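Local coordinates for protein cytidine deaminase (Mycobacterium leprae, PDB 3R2N) that probably catalyses the zinc-dependent hydrolytic deamination of cytidine to uridine in pyrimidine salvage, acting as a homotetramer, at residues D41-T46 against Y70-G75; A22-P27 against G47-N52. All coordinates share one frame; numbering follows the deposited sequence.

Interaction 1: residues D41-T46 against Y70-G75; sequences DGRLIT and YATGGG
Arg43 reaches from the turn before strand 44-48 to Thr72 and Gly74, in the Schellman motif that closes helix 61-71 with Gly73 as its C-prime residue. The two side chains that carry the contact, Arg43 and Thr72, run past each other in opposite directions, and the guanidinium is presented side-on to the hydroxyl. Arg43 NE donates to Thr72 OG1 at 3.0 Å, and Arg43 NH1 donates to that same OG1 at 3.1 Å. Both bonds are bent, as they must be when two nitrogens converge on one atom, and OG1 lies close to the guanidinium plane. Thr72 OG1 is turned toward the arginine by a chi1 of 59°, and it also hydrogen-bonds Ala68 O one turn back in the helix, so the hydroxyl joins the helix end to the arginine. Arg43 NH1 makes a second, almost straight bond to Gly74 O (2.7 Å, 178° at the hydrogen), again in plane. Thr72 O covers one face of the group, displaced toward its rim.

On the arginine's own side, Asp41 holds the group from another edge through a salt bridge between Arg43 NH2 and Asp41 OD1 (2.9 Å). The same Asp41 OD1 accepts from the backbone Arg43 N, forming an Asx turn, so one carboxylate oxygen fixes both ends of the residue. With partners near its plane at NE and NH1, and the salt bridge at NH2, the guanidinium is restrained from rotating. Beside this polar cluster, buried Ile45 packs against Met65 and Leu69 of helix 61-71, joining the sheet edge to the helix. Its CG2 methyl reaches the segment 70-75 itself at one point, 4.1 Å from Thr72 OG1.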
loop_
_atom_site.group_PDB
_atom_site.type_symbol
_atom_site.label_atom_id
_atom_site.label_comp_id
_atom_site.label_asym_id
_atom_site.label_seq_id
_atom_site.Cartn_x
_atom_site.Cartn_y
_atom_site.Cartn_z
ATOM N N ASP D 41 -23.777 -7.423 -13.723
ATOM C CA ASP D 41 -25.216 -7.083 -13.804
ATOM C C ASP D 41 -25.518 -5.901 -14.739
ATOM O O ASP D 41 -26.658 -5.419 -14.804
ATOM C CB ASP D 41 -25.813 -6.845 -12.401
ATOM C CG ASP D 41 -25.440 -5.476 -11.794
ATOM O OD1 ASP D 41 -24.435 -4.863 -12.210
ATOM O OD2 ASP D 41 -26.169 -5.020 -10.868
ATOM N N GLY D 42 -24.486 -5.416 -15.426
ATOM C CA GLY D 42 -24.618 -4.288 -16.350
ATOM C C GLY D 42 -24.455 -2.867 -15.813
ATOM O O GLY D 42 -24.478 -1.903 -16.601
ATOM N N ARG D 43 -24.332 -2.707 -14.496
ATOM C CA ARG D 43 -24.153 -1.356 -13.949
ATOM C C ARG D 43 -22.748 -0.787 -14.138
ATOM O O ARG D 43 -21.733 -1.517 -14.151
ATOM C CB ARG D 43 -24.592 -1.230 -12.478
ATOM C CG ARG D 43 -23.569 -1.649 -11.458
ATOM C CD ARG D 43 -24.206 -1.709 -10.074
ATOM N NE ARG D 43 -23.254 -2.173 -9.070
ATOM C CZ ARG D 43 -23.003 -3.456 -8.784
ATOM N NH1 ARG D 43 -22.108 -3.750 -7.836
ATOM N NH2 ARG D 43 -23.647 -4.451 -9.411
ATOM N N LEU D 44 -22.725 0.529 -14.299
ATOM C CA LEU D 44 -21.506 1.285 -14.505
ATOM C C LEU D 44 -20.989 1.781 -13.166
ATOM O O LEU D 44 -21.717 2.441 -12.434
ATOM C CB LEU D 44 -21.782 2.482 -15.412
ATOM C CG LEU D 44 -20.614 2.925 -16.299
ATOM C CD1 LEU D 44 -21.148 3.723 -17.487
ATOM C CD2 LEU D 44 -19.544 3.717 -15.569
ATOM N N ILE D 45 -19.743 1.458 -12.849
ATOM C CA ILE D 45 -19.080 2.061 -11.714
ATOM C C ILE D 45 -17.847 2.856 -12.131
ATOM O O ILE D 45 -17.383 2.720 -13.254
ATOM C CB ILE D 45 -18.807 1.055 -10.567
ATOM C CG1 ILE D 45 -17.909 -0.109 -11.019
ATOM C CG2 ILE D 45 -20.155 0.589 -9.990
ATOM C CD1 ILE D 45 -17.628 -1.137 -9.903
ATOM N N THR D 46 -17.363 3.729 -11.247
ATOM C CA THR D 46 -16.230 4.617 -11.549
ATOM C C THR D 46 -15.348 4.758 -10.316
ATOM O O THR D 46 -15.709 4.293 -9.237
ATOM C CB THR D 46 -16.687 6.023 -11.887
ATOM O OG1 THR D 46 -17.232 6.625 -10.695
ATOM C CG2 THR D 46 -17.723 6.030 -13.010
ATOM N N TYR D 70 -18.029 -2.934 -4.235
ATOM C CA TYR D 70 -18.564 -3.459 -2.984
ATOM C C TYR D 70 -19.602 -2.534 -2.350
ATOM O O TYR D 70 -20.625 -3.018 -1.876
ATOM C CB TYR D 70 -17.439 -3.928 -2.029
ATOM C CG TYR D 70 -16.847 -5.173 -2.641
ATOM C CD1 TYR D 70 -17.486 -6.428 -2.477
ATOM C CD2 TYR D 70 -15.723 -5.104 -3.498
ATOM C CE1 TYR D 70 -16.998 -7.576 -3.098
ATOM C CE2 TYR D 70 -15.231 -6.254 -4.114
ATOM C CZ TYR D 70 -15.875 -7.476 -3.926
ATOM O OH TYR D 70 -15.406 -8.618 -4.546
ATOM N N ALA D 71 -19.388 -1.215 -2.434
ATOM C CA ALA D 71 -20.329 -0.254 -1.854
ATOM C C ALA D 71 -21.730 -0.437 -2.469
ATOM O O ALA D 71 -22.705 -0.362 -1.754
ATOM C CB ALA D 71 -19.835 1.185 -2.015
ATOM N N THR D 72 -21.790 -0.759 -3.766
ATOM C CA THR D 72 -23.042 -0.987 -4.460
ATOM C C THR D 72 -23.494 -2.462 -4.533
ATOM O O THR D 72 -24.380 -2.790 -5.319
ATOM C CB THR D 72 -23.015 -0.363 -5.903
ATOM O OG1 THR D 72 -21.945 -0.934 -6.650
ATOM C CG2 THR D 72 -22.850 1.185 -5.868
ATOM N N GLY D 73 -22.906 -3.359 -3.738
ATOM C CA GLY D 73 -23.431 -4.745 -3.598
ATOM C C GLY D 73 -22.591 -5.893 -4.146
ATOM O O GLY D 73 -23.039 -7.025 -4.202
ATOM N N GLY D 74 -21.366 -5.622 -4.555
ATOM C CA GLY D 74 -20.505 -6.671 -5.071
ATOM C C GLY D 74 -20.836 -7.072 -6.491
ATOM O O GLY D 74 -21.501 -6.340 -7.233
ATOM N N GLY D 75 -20.408 -8.266 -6.861
ATOM C CA GLY D 75 -20.486 -8.663 -8.252
ATOM C C GLY D 75 -19.081 -8.829 -8.804
ATOM O O GLY D 75 -18.110 -8.874 -8.056
#

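Interaction 2: residues A22-P27 against G47-N52; sequences ANSYAP and GVNVEN
Tyr25 lies alongside Val50 in a single parallel beta bridge, which ties the loop after helix 10-21 to the chain leaving strand 44-48. Tyr25 N donates to Asn49 O (3.1 Å) and Glu51 N donates to Tyr25 O (2.8 Å), so this one residue is gripped on both its backbone polar groups by the residues flanking Val50. With CG anti to the backbone N (chi1 -178°), the tyrosine ring extends along segment 47-52: its CD2 touches Val50 CG1 at 3.8 Å, and the ring edge meets Glu51 O, with Tyr25 CE2 3.3 Å from that oxygen. Pro27 CD sits over the centre of one ring face.

Glu51 buries nearly as much surface. Its extended chain runs alongside Ala26, with the carboxylate carbon CD 3.6 Å from Ala26 CA. The carboxylate finds its partners beyond the segment: OE2 bonds the hydroxyl of Ser29, and OE1 has a weak bond from Tyr28 N. At the other end Val48 packs its CB 3.7 Å from Ser24 CA, while its two methyls lie against one side of the Asn23-Ser24 peptide. Next to it, Asn49, whose side chain is about 8 Å from a zinc ion, turns its amide to the loop at Val33 and Phe31 and takes a weak bond from Ser24 OG.

The tyrosine hydroxyl hydrogen-bonds Glu102 OE1 of the second subunit, and the ring also meets His103 and Tyr70 of that subunit. The backbone bonds thus hold a residue whose ring lies at the subunit interface, while residues just after Pro27 keep the buried Glu51 carboxylate against this loop.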
loop_
_atom_site.group_PDB
_atom_site.type_symbol
_atom_site.label_atom_id
_atom_site.label_comp_id
_atom_site.label_asym_id
_atom_site.label_seq_id
_atom_site.Cartn_x
_atom_site.Cartn_y
_atom_site.Cartn_z
ATOM N N ALA D 22 -12.968 14.498 -13.249
ATOM C CA ALA D 22 -13.135 15.841 -12.688
ATOM C C ALA D 22 -13.085 15.902 -11.140
ATOM O O ALA D 22 -12.784 16.964 -10.584
ATOM C CB ALA D 22 -14.417 16.492 -13.218
ATOM N N ASN D 23 -13.367 14.786 -10.460
ATOM C CA ASN D 23 -13.288 14.740 -8.980
ATOM C C ASN D 23 -11.988 14.166 -8.457
ATOM O O ASN D 23 -11.814 13.970 -7.241
ATOM C CB ASN D 23 -14.437 13.949 -8.401
ATOM C CG ASN D 23 -15.779 14.613 -8.647
ATOM O OD1 ASN D 23 -15.930 15.843 -8.548
ATOM N ND2 ASN D 23 -16.770 13.801 -8.959
ATOM N N SER D 24 -11.071 13.904 -9.379
ATOM C CA SER D 24 -9.775 13.367 -9.041
ATOM C C SER D 24 -9.004 14.267 -8.054
ATOM O O SER D 24 -8.988 15.480 -8.225
ATOM C CB SER D 24 -8.964 13.143 -10.328
ATOM O OG SER D 24 -7.654 13.671 -10.207
ATOM N N TYR D 25 -8.367 13.655 -7.050
ATOM C CA TYR D 25 -7.499 14.352 -6.090
ATOM C C TYR D 25 -6.012 13.966 -6.310
ATOM O O TYR D 25 -5.477 13.016 -5.714
ATOM C CB TYR D 25 -7.941 14.066 -4.647
ATOM C CG TYR D 25 -7.135 14.784 -3.574
ATOM C CD1 TYR D 25 -7.312 16.160 -3.332
ATOM C CD2 TYR D 25 -6.208 14.092 -2.793
ATOM C CE1 TYR D 25 -6.575 16.831 -2.330
ATOM C CE2 TYR D 25 -5.471 14.739 -1.788
ATOM C CZ TYR D 25 -5.658 16.103 -1.559
ATOM O OH TYR D 25 -4.923 16.726 -0.578
ATOM N N ALA D 26 -5.355 14.707 -7.193
ATOM C CA ALA D 26 -3.957 14.445 -7.494
ATOM C C ALA D 26 -3.019 15.669 -7.348
ATOM O O ALA D 26 -2.295 15.989 -8.273
ATOM C CB ALA D 26 -3.836 13.807 -8.875
ATOM N N PRO D 27 -3.000 16.325 -6.168
ATOM C CA PRO D 27 -2.125 17.493 -6.074
ATOM C C PRO D 27 -0.618 17.148 -6.110
ATOM O O PRO D 27 0.181 17.983 -6.486
ATOM C CB PRO D 27 -2.511 18.115 -4.720
ATOM C CG PRO D 27 -3.055 17.013 -3.916
ATOM C CD PRO D 27 -3.555 15.947 -4.849
ATOM N N GLY D 47 -14.199 5.414 -10.497
ATOM C CA GLY D 47 -13.218 5.636 -9.434
ATOM C C GLY D 47 -12.250 6.705 -9.912
ATOM O O GLY D 47 -12.031 6.847 -11.127
ATOM N N VAL D 48 -11.714 7.471 -8.966
ATOM C CA VAL D 48 -10.703 8.489 -9.238
ATOM C C VAL D 48 -9.523 8.250 -8.320
ATOM O O VAL D 48 -9.680 7.665 -7.218
ATOM C CB VAL D 48 -11.222 9.922 -8.960
ATOM C CG1 VAL D 48 -12.378 10.255 -9.896
ATOM C CG2 VAL D 48 -11.640 10.080 -7.485
ATOM N N ASN D 49 -8.342 8.688 -8.742
ATOM C CA ASN D 49 -7.191 8.516 -7.873
ATOM C C ASN D 49 -7.249 9.484 -6.733
ATOM O O ASN D 49 -7.729 10.593 -6.913
ATOM C CB ASN D 49 -5.850 8.587 -8.599
ATOM C CG ASN D 49 -5.637 9.889 -9.394
ATOM O OD1 ASN D 49 -6.575 10.517 -9.951
ATOM N ND2 ASN D 49 -4.360 10.245 -9.530
ATOM N N VAL D 50 -6.758 9.054 -5.567
ATOM C CA VAL D 50 -6.668 9.930 -4.395
ATOM C C VAL D 50 -5.257 9.935 -3.732
ATOM O O VAL D 50 -4.861 8.986 -3.026
ATOM C CB VAL D 50 -7.794 9.630 -3.376
ATOM C CG1 VAL D 50 -7.829 10.683 -2.293
ATOM C CG2 VAL D 50 -9.164 9.582 -4.089
ATOM N N GLU D 51 -4.498 11.007 -3.968
ATOM C CA GLU D 51 -3.122 11.042 -3.498
ATOM C C GLU D 51 -3.005 11.403 -2.017
ATOM O O GLU D 51 -3.981 11.800 -1.386
ATOM C CB GLU D 51 -2.250 11.936 -4.399
ATOM C CG GLU D 51 -2.175 11.361 -5.798
ATOM C CD GLU D 51 -1.267 12.104 -6.763
ATOM O OE1 GLU D 51 -0.969 13.304 -6.553
ATOM O OE2 GLU D 51 -0.860 11.470 -7.757
ATOM N N ASN D 52 -1.816 11.244 -1.465
ATOM C CA ASN D 52 -1.577 11.579 -0.057
ATOM C C ASN D 52 -0.151 12.098 0.105
ATOM O O ASN D 52 0.726 11.803 -0.726
ATOM C CB ASN D 52 -1.833 10.366 0.843
ATOM C CG ASN D 52 -1.755 10.699 2.334
ATOM O OD1 ASN D 52 -0.668 10.706 2.934
ATOM N ND2 ASN D 52 -2.910 10.937 2.945
#

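How the interactions relate
Along the chain the segments alternate, 22-27, 41-46, 47-52 and 70-75, so the two contacts cross in sequence. Segments 41-46 and 47-52 are consecutive and share strand 44-48, an outermost strand of the mixed sheet within this chain, yet the centres of the contacts lie about 20 Å apart. Interaction 1 joins the start of this strand to the C-terminal end of helix 61-71; interaction 2 joins its far end to the loop after helix 10-21. The edge strand is therefore tied at both ends to different parts of the fold. Both contacts also lie within reach of the second subunit, which links them to the tetramer.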